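Arginyl-trna synthetase (Thermus thermophilus, PDB 1IQ0) probably catalyses the ATP-dependent attachment of L-arginine to tRNA(Arg), as a monomeric class I aminoacyl-tRNA synthetase. Local coordinates at residues L160-L163 against R164-L168; A183-R186 against L187-P191; E192-R195 against L196-A199; A199-E202 against V203-A206. All blocks are in the same frame, centred on the assembly; numbering follows the deposited sequence.

Contact 1 (L160-L163 against R164-L168)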
# COMPACT_ATOMS: atom_id res chain seq x y z
N LEU A 160 4.10 14.02 27.99
CA LEU A 160 4.58 15.35 28.35
C LEU A 160 4.49 15.55 29.86
O LEU A 160 5.35 16.19 30.46
CB LEU A 160 3.77 16.43 27.62
CG LEU A 160 3.94 16.41 26.09
CD1 LEU A 160 3.19 17.59 25.46
CD2 LEU A 160 5.42 16.49 25.76
N PHE A 161 3.45 15.00 30.48
CA PHE A 161 3.30 15.10 31.92
C PHE A 161 4.43 14.32 32.60
O PHE A 161 5.09 14.83 33.52
CB PHE A 161 1.96 14.53 32.38
CG PHE A 161 1.87 14.33 33.86
CD1 PHE A 161 1.76 15.43 34.71
CD2 PHE A 161 1.94 13.06 34.41
CE1 PHE A 161 1.74 15.26 36.10
CE2 PHE A 161 1.92 12.88 35.79
CZ PHE A 161 1.82 13.98 36.64
N ALA A 162 4.65 13.09 32.14
CA ALA A 162 5.69 12.23 32.70
C ALA A 162 7.08 12.87 32.64
O ALA A 162 7.85 12.79 33.60
CB ALA A 162 5.71 10.88 31.98
N LEU A 163 7.41 13.49 31.51
CA LEU A 163 8.71 14.13 31.35
C LEU A 163 8.94 15.19 32.42
O LEU A 163 10.05 15.32 32.94
CB LEU A 163 8.81 14.77 29.95
CG LEU A 163 8.98 13.76 28.82
CD1 LEU A 163 8.78 14.45 27.46
CD2 LEU A 163 10.36 13.12 28.91
N ARG A 164 7.90 15.95 32.74
CA ARG A 164 8.01 17.00 33.74
C ARG A 164 7.94 16.43 35.16
O ARG A 164 8.80 16.71 35.99
CB ARG A 164 6.88 18.01 33.54
CG ARG A 164 7.11 19.37 34.17
CD ARG A 164 5.94 20.29 33.85
NE ARG A 164 6.23 21.69 34.16
CZ ARG A 164 7.15 22.42 33.54
NH1 ARG A 164 7.88 21.88 32.57
NH2 ARG A 164 7.34 23.68 33.88
N HIS A 165 6.92 15.62 35.41
CA HIS A 165 6.69 15.01 36.72
C HIS A 165 7.91 14.28 37.27
O HIS A 165 8.20 14.38 38.46
CB HIS A 165 5.50 14.05 36.65
CG HIS A 165 5.14 13.44 37.97
ND1 HIS A 165 5.36 12.11 38.27
CD2 HIS A 165 4.57 13.98 39.08
CE1 HIS A 165 4.94 11.86 39.49
NE2 HIS A 165 4.46 12.98 40.01
N TYR A 166 8.60 13.54 36.42
CA TYR A 166 9.78 12.80 36.85
C TYR A 166 11.05 13.63 36.74
O TYR A 166 12.13 13.16 37.06
CB TYR A 166 9.91 11.50 36.06
CG TYR A 166 8.76 10.56 36.30
CD1 TYR A 166 7.83 10.28 35.30
CD2 TYR A 166 8.57 9.98 37.56
CE1 TYR A 166 6.73 9.46 35.54
CE2 TYR A 166 7.47 9.15 37.82
CZ TYR A 166 6.55 8.90 36.80
OH TYR A 166 5.46 8.11 37.05
N GLY A 167 10.90 14.87 36.28
CA GLY A 167 12.05 15.74 36.13
C GLY A 167 13.12 15.11 35.28
O GLY A 167 14.29 15.03 35.69
N LEU A 168 12.73 14.65 34.10
CA LEU A 168 13.66 14.01 33.18
C LEU A 168 14.20 15.03 32.18
O LEU A 168 13.47 15.86 31.66
CB LEU A 168 12.95 12.88 32.44
CG LEU A 168 12.33 11.82 33.34
CD1 LEU A 168 11.57 10.81 32.50
CD2 LEU A 168 13.42 11.14 34.16

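Contact 2 (A183-R186 against L187-P191)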
# COMPACT_ATOMS: atom_id res chain seq x y z
N ALA A 183 9.81 7.77 29.55
CA ALA A 183 9.02 8.53 30.51
C ALA A 183 7.59 7.99 30.52
O ALA A 183 7.01 7.78 31.58
CB ALA A 183 9.02 10.01 30.14
N TYR A 184 7.03 7.76 29.34
CA TYR A 184 5.67 7.24 29.26
C TYR A 184 5.61 5.90 30.00
O TYR A 184 4.68 5.66 30.77
CB TYR A 184 5.26 7.03 27.80
CG TYR A 184 3.87 6.45 27.62
CD1 TYR A 184 2.75 7.28 27.59
CD2 TYR A 184 3.67 5.08 27.47
CE1 TYR A 184 1.47 6.76 27.42
CE2 TYR A 184 2.39 4.54 27.31
CZ TYR A 184 1.29 5.40 27.28
OH TYR A 184 0.03 4.89 27.12
N VAL A 185 6.59 5.04 29.76
CA VAL A 185 6.61 3.74 30.41
C VAL A 185 6.74 3.85 31.93
O VAL A 185 6.12 3.08 32.66
CB VAL A 185 7.76 2.84 29.87
CG1 VAL A 185 7.92 1.59 30.76
CG2 VAL A 185 7.47 2.42 28.44
N ARG A 186 7.55 4.79 32.42
CA ARG A 186 7.69 4.92 33.86
C ARG A 186 6.34 5.32 34.47
O ARG A 186 5.92 4.76 35.48
CB ARG A 186 8.75 5.95 34.26
CG ARG A 186 9.32 5.62 35.63
CD ARG A 186 9.60 6.82 36.51
NE ARG A 186 10.85 7.49 36.18
CZ ARG A 186 11.54 8.23 37.05
NH1 ARG A 186 11.10 8.38 38.29
NH2 ARG A 186 12.66 8.82 36.67
N LEU A 187 5.68 6.29 33.83
CA LEU A 187 4.38 6.75 34.31
C LEU A 187 3.40 5.60 34.50
O LEU A 187 2.74 5.50 35.53
CB LEU A 187 3.77 7.78 33.34
CG LEU A 187 2.36 8.26 33.71
CD1 LEU A 187 2.41 9.02 35.03
CD2 LEU A 187 1.80 9.16 32.61
N HIS A 188 3.29 4.73 33.49
CA HIS A 188 2.36 3.60 33.57
C HIS A 188 2.79 2.45 34.48
O HIS A 188 2.02 1.51 34.69
CB HIS A 188 2.05 3.05 32.18
CG HIS A 188 0.95 3.78 31.49
ND1 HIS A 188 1.13 5.00 30.86
CD2 HIS A 188 -0.38 3.50 31.39
CE1 HIS A 188 -0.03 5.43 30.41
NE2 HIS A 188 -0.96 4.55 30.72
N GLN A 189 4.00 2.52 35.02
CA GLN A 189 4.47 1.49 35.93
C GLN A 189 4.43 2.08 37.33
O GLN A 189 4.64 1.38 38.32
CB GLN A 189 5.91 1.07 35.60
CG GLN A 189 6.08 0.41 34.24
CD GLN A 189 7.49 -0.10 34.01
OE1 GLN A 189 8.47 0.61 34.28
NE2 GLN A 189 7.61 -1.32 33.52
N ASP A 190 4.14 3.38 37.40
CA ASP A 190 4.08 4.07 38.67
C ASP A 190 2.91 3.57 39.52
O ASP A 190 1.76 3.56 39.06
CB ASP A 190 3.95 5.58 38.44
CG ASP A 190 4.24 6.38 39.69
OD1 ASP A 190 3.78 5.95 40.78
OD2 ASP A 190 4.90 7.43 39.59
N PRO A 191 3.20 3.15 40.76
CA PRO A 191 2.19 2.64 41.70
C PRO A 191 1.02 3.61 41.91
O PRO A 191 -0.12 3.18 42.13
CB PRO A 191 2.99 2.43 42.98
CG PRO A 191 4.35 2.10 42.48
CD PRO A 191 4.54 3.11 41.37

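Contact 3 (E192-R195 against L196-A199)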
# COMPACT_ATOMS: atom_id res chain seq x y z
N GLU A 192 1.30 4.91 41.83
CA GLU A 192 0.25 5.90 42.03
C GLU A 192 -0.22 6.57 40.74
O GLU A 192 -0.54 7.76 40.72
CB GLU A 192 0.72 6.96 43.04
CG GLU A 192 1.89 7.81 42.59
CD GLU A 192 2.42 8.68 43.72
OE1 GLU A 192 3.15 9.65 43.42
OE2 GLU A 192 2.10 8.39 44.90
N TYR A 193 -0.26 5.79 39.66
CA TYR A 193 -0.71 6.26 38.36
C TYR A 193 -2.13 6.83 38.43
O TYR A 193 -2.41 7.89 37.87
CB TYR A 193 -0.66 5.11 37.35
CG TYR A 193 -1.30 5.43 36.02
CD1 TYR A 193 -0.74 6.38 35.15
CD2 TYR A 193 -2.48 4.80 35.63
CE1 TYR A 193 -1.35 6.68 33.93
CE2 TYR A 193 -3.09 5.10 34.42
CZ TYR A 193 -2.53 6.04 33.57
OH TYR A 193 -3.15 6.33 32.37
N GLU A 194 -3.03 6.13 39.13
CA GLU A 194 -4.41 6.60 39.25
C GLU A 194 -4.48 7.95 39.97
O GLU A 194 -5.17 8.87 39.55
CB GLU A 194 -5.26 5.57 40.00
CG GLU A 194 -5.35 4.23 39.29
CD GLU A 194 -6.02 4.33 37.93
OE1 GLU A 194 -5.94 3.35 37.16
OE2 GLU A 194 -6.63 5.38 37.64
N ARG A 195 -3.73 8.06 41.06
CA ARG A 195 -3.72 9.29 41.84
C ARG A 195 -3.21 10.48 41.03
O ARG A 195 -3.47 11.63 41.36
CB ARG A 195 -2.85 9.10 43.09
CG ARG A 195 -2.77 10.31 44.00
CD ARG A 195 -2.11 9.98 45.33
NE ARG A 195 -2.02 11.15 46.19
CZ ARG A 195 -1.62 11.12 47.46
NH1 ARG A 195 -1.28 9.97 48.03
NH2 ARG A 195 -1.57 12.25 48.16
N LEU A 196 -2.50 10.20 39.94
CA LEU A 196 -1.94 11.26 39.10
C LEU A 196 -2.87 11.78 38.00
O LEU A 196 -2.55 12.76 37.34
CB LEU A 196 -0.62 10.77 38.49
CG LEU A 196 0.50 10.50 39.50
CD1 LEU A 196 1.61 9.68 38.86
CD2 LEU A 196 1.04 11.82 40.04
N GLN A 197 -4.02 11.14 37.81
CA GLN A 197 -4.94 11.57 36.76
C GLN A 197 -5.29 13.06 36.78
O GLN A 197 -5.30 13.71 35.73
CB GLN A 197 -6.23 10.74 36.80
CG GLN A 197 -5.99 9.25 36.53
CD GLN A 197 -5.17 8.99 35.27
OE1 GLN A 197 -5.60 9.32 34.16
NE2 GLN A 197 -3.99 8.40 35.43
N PRO A 198 -5.58 13.63 37.96
CA PRO A 198 -5.91 15.06 37.97
C PRO A 198 -4.78 15.92 37.39
O PRO A 198 -5.03 16.83 36.61
CB PRO A 198 -6.16 15.35 39.45
CG PRO A 198 -6.75 14.04 39.94
CD PRO A 198 -5.83 13.02 39.28
N ALA A 199 -3.55 15.61 37.77
CA ALA A 199 -2.40 16.35 37.26
C ALA A 199 -2.27 16.16 35.74
O ALA A 199 -1.92 17.08 35.01
CB ALA A 199 -1.12 15.90 37.97
O HOH W 1 -2.77 14.12 40.65

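Contact 4 (A199-E202 against V203-A206)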
# COMPACT_ATOMS: atom_id res chain seq x y z
N ALA A 199 -3.55 15.61 37.77
CA ALA A 199 -2.40 16.35 37.26
C ALA A 199 -2.27 16.16 35.74
O ALA A 199 -1.92 17.08 35.01
CB ALA A 199 -1.12 15.90 37.97
N ILE A 200 -2.54 14.95 35.27
CA ILE A 200 -2.47 14.67 33.84
C ILE A 200 -3.55 15.47 33.09
O ILE A 200 -3.29 15.98 32.00
CB ILE A 200 -2.65 13.15 33.56
CG1 ILE A 200 -1.38 12.40 33.97
CG2 ILE A 200 -2.97 12.93 32.09
CD1 ILE A 200 -1.50 10.89 33.89
N GLU A 201 -4.73 15.59 33.68
CA GLU A 201 -5.82 16.35 33.06
C GLU A 201 -5.42 17.81 32.86
O GLU A 201 -5.83 18.44 31.88
CB GLU A 201 -7.09 16.30 33.93
CG GLU A 201 -7.64 14.91 34.21
CD GLU A 201 -8.18 14.20 32.97
OE1 GLU A 201 -8.52 13.01 33.08
OE2 GLU A 201 -8.28 14.84 31.90
N GLU A 202 -4.63 18.35 33.78
CA GLU A 202 -4.17 19.73 33.69
C GLU A 202 -3.29 19.94 32.46
O GLU A 202 -3.37 20.97 31.80
CB GLU A 202 -3.40 20.15 34.95
CG GLU A 202 -4.29 20.49 36.13
CD GLU A 202 -3.50 20.94 37.35
OE1 GLU A 202 -2.66 21.86 37.21
OE2 GLU A 202 -3.73 20.38 38.45
N VAL A 203 -2.43 18.96 32.17
CA VAL A 203 -1.58 19.08 30.99
C VAL A 203 -2.43 18.87 29.75
O VAL A 203 -2.22 19.53 28.73
CB VAL A 203 -0.44 18.03 31.01
CG1 VAL A 203 0.30 18.05 29.67
CG2 VAL A 203 0.54 18.35 32.15
N LEU A 204 -3.41 17.98 29.84
CA LEU A 204 -4.29 17.69 28.72
C LEU A 204 -5.02 18.97 28.31
O LEU A 204 -5.19 19.25 27.12
CB LEU A 204 -5.33 16.62 29.09
CG LEU A 204 -5.75 15.59 28.04
CD1 LEU A 204 -7.15 15.07 28.39
CD2 LEU A 204 -5.73 16.18 26.63
N HIS A 205 -5.47 19.74 29.30
CA HIS A 205 -6.17 20.99 29.05
C HIS A 205 -5.25 21.97 28.30
O HIS A 205 -5.66 22.59 27.32
CB HIS A 205 -6.63 21.61 30.38
CG HIS A 205 -7.38 22.90 30.22
ND1 HIS A 205 -6.88 24.11 30.66
CD2 HIS A 205 -8.60 23.16 29.70
CE1 HIS A 205 -7.76 25.06 30.40
NE2 HIS A 205 -8.81 24.51 29.82
N ALA A 206 -4.01 22.10 28.76
CA ALA A 206 -3.07 22.99 28.10
C ALA A 206 -2.75 22.46 26.70
O ALA A 206 -2.59 23.23 25.75
CB ALA A 206 -1.79 23.12 28.92

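Contact 1 (L160-L163 against R164-L168)
Phe161 and His165, one turn apart near the end of helix 154-165, supply the aromatic part of this contact. Both first torsions are extended (chi1 168° and -176°), which sends the two side chains off the helix in the same direction. The ring planes are only 21° apart, but with centroids 5.0 Å from each other they are slid so far that they barely overlap. The better-defined touch is a CH-pi contact, in which His165 CB lies over one face of the Phe161 ring, 3.9 Å from its centroid.

Apolar contact continues round the helix. Ala162 CB sits at the edge of the Tyr166 ring, 4.0 Å from CE1, and Leu163 CD2 approaches Leu168 CB at 4.4 Å.

Backbone bonds show how the helix stops. His165 N gives a short, straight bond to Phe161 O (2.7 Å), and Tyr166 N follows with Ala162 O. Then Gly167 turns to positive phi, and two bonds reach back, Leu168 N to Leu163 O at 3.0 Å and Gly167 N to Arg164 O at 2.8 Å. This is a Schellman motif, with the leucine pair as its apolar clasp.

Among its neighbours, the Phe161 side faces Ile200 and Val203 of helix 197-208. Leu163 packs on Phe179 and Ala183 of helix 176-189, beyond whose last turn Tyr166 OH hydrogen-bonds Asp190 OD2.

Contact 2 (A183-R186 against L187-P191)
Tyr184 and His188 pair across one turn near the C-terminal end of helix 176-189, an i to i+4 aromatic couple on an alpha-helix. With CG of Tyr184 anti to the backbone N (chi1 179°), its ring swings along the helix towards the imidazole, which lies over one face. The rings meet obliquely, planes 34° apart and centroids 4.5 Å apart. Beyond the pair, Tyr184 OH is hydrogen-bonded to Gln155 OE1 of helix 154-165.

On another side of the helix Val185 and Gln189 run side by side. CG of Gln189 is anti to its carbonyl carbon (chi1 -65°) and the chain then extends, bringing CD within 3.7 Å of Val185 CG1. Arg186 instead bends at both chi2 and chi3, and its side chain packs against Tyr166 and Leu168.

Regular helical bonds run from Leu187 N to Ala183 O (3.0 Å) and from His188 N to Tyr184 O (3.2 Å). Gln189 N bonds Arg186 O at 3.0 Å. Past this point Asp190 uses both carboxylate oxygens, OD2 with the Tyr166 hydroxyl and OD1 as acceptor from Glu192 N, while Asp190 N donates to Leu187 O at 3.2 Å.

Contact 3 (E192-R195 against L196-A199)
Tyr193 O is gripped by two donors that arrive from opposite faces of its carbonyl plane: Leu196 N at 3.1 Å and the side-chain amide Gln197 NE2 at 3.0 Å. Neither donor lies in that plane, yet the amide bond is fairly straight (158° at the hydrogen), and the oxygen lies close to the amide plane of Gln197. A bend at chi2 (-51°) folds the glutamine back to make this possible. The same bend places NE2 above one face of the Tyr193 ring, 3.3 Å over the plane and offset towards the hydroxyl end, with ring and amide planes 63° apart. One nitrogen thus meets both the carbonyl and the ring of a single residue. At its far end Tyr193 OH is hydrogen-bonded to Glu158 OE2 of helix 154-165.

The remaining grip comes from the backbone. Gln197 N donates to Glu194 O at 3.1 Å, whereas Leu196 N makes just a weak second bond to Glu192 O. Close by, Leu196 CG lies 3.2 Å from Glu192 O, and the leucine turns towards Leu187 in the interior. Pro198, having no N-H to offer, sets CD against Arg195 O at 3.4 Å. A water donates to the same Arg195 O (2.7 Å) and weakly accepts from Ala199 N.

Chemically, backbone bonds make only part of this helix start: the side-chain amide takes the carbonyl that Gln197 N would serve in a regular alpha-helix, and the water spans Arg195 O and Ala199 N, weakly on the Ala199 side.

Contact 4 (A199-E202 against V203-A206)
Glu201 brings the one flat group that touches a side chain across this contact: its carboxylate places OE2 3.7 Å from Leu204 CD1, a van der Waals touch of a polar oxygen on a methyl. The two side chains run alongside each other. Bending at chi2 (-67°) is what turns the glutamate along the leucine, and on the other side an off-staggered chi1 of -144° in Leu204 accompanies the placing of CD1 beside OE2. The second carboxylate oxygen of Glu201, OE1, forms a salt bridge with Arg154 NH2, a charge pairing that probably favours the ionised carboxylate and probably limits its rotation. Of the His205 side chain, CB approaches Glu201 O at 3.6 Å.

Val203 is more regular: with CG2 anti to the carbonyl carbon, this methyl comes 4.0 Å from Ala199 O.

The backbone is that of a continuous alpha-helix, with uneven bonds. Leu204 N bonds Ile200 O at 2.9 Å, and His205 N to Glu201 O is equally short. Val203 N is shared weakly between Ala199 O at 3.4 Å and Ile200 O at 3.1 Å, and Ala206 N reaches Glu202 O weakly at 3.3 Å.

Within the fold, this middle part of helix 197-208 packs its inner side on helix 154-165: Ala199 and Ile200 rest on Phe161, and further along the buried Leu204 covers Ala157 and the side chain of Arg154.

From the N terminus the four contacts come in series, contacts 3 and 4 meeting at Ala199, and none nests in or crosses another. The segments of each are consecutive, so none closes a loop. Contact 1 finishes helix 154-165, contact 2 the end of helix 176-189, contact 3 the turn leading into helix 197-208, and contact 4 continues that helix. In space all three helices touch one another: Ala162 CB lies 3.4 Å from Ala183 O, Phe161 CE1 3.5 Å from Ala199 CB, and Leu187 CD2 3.9 Å from Ile200 CD1. They belong to the helical connection between the adjacent parallel strands 141-149 and 236-239 of the catalytic domain's mixed sheet.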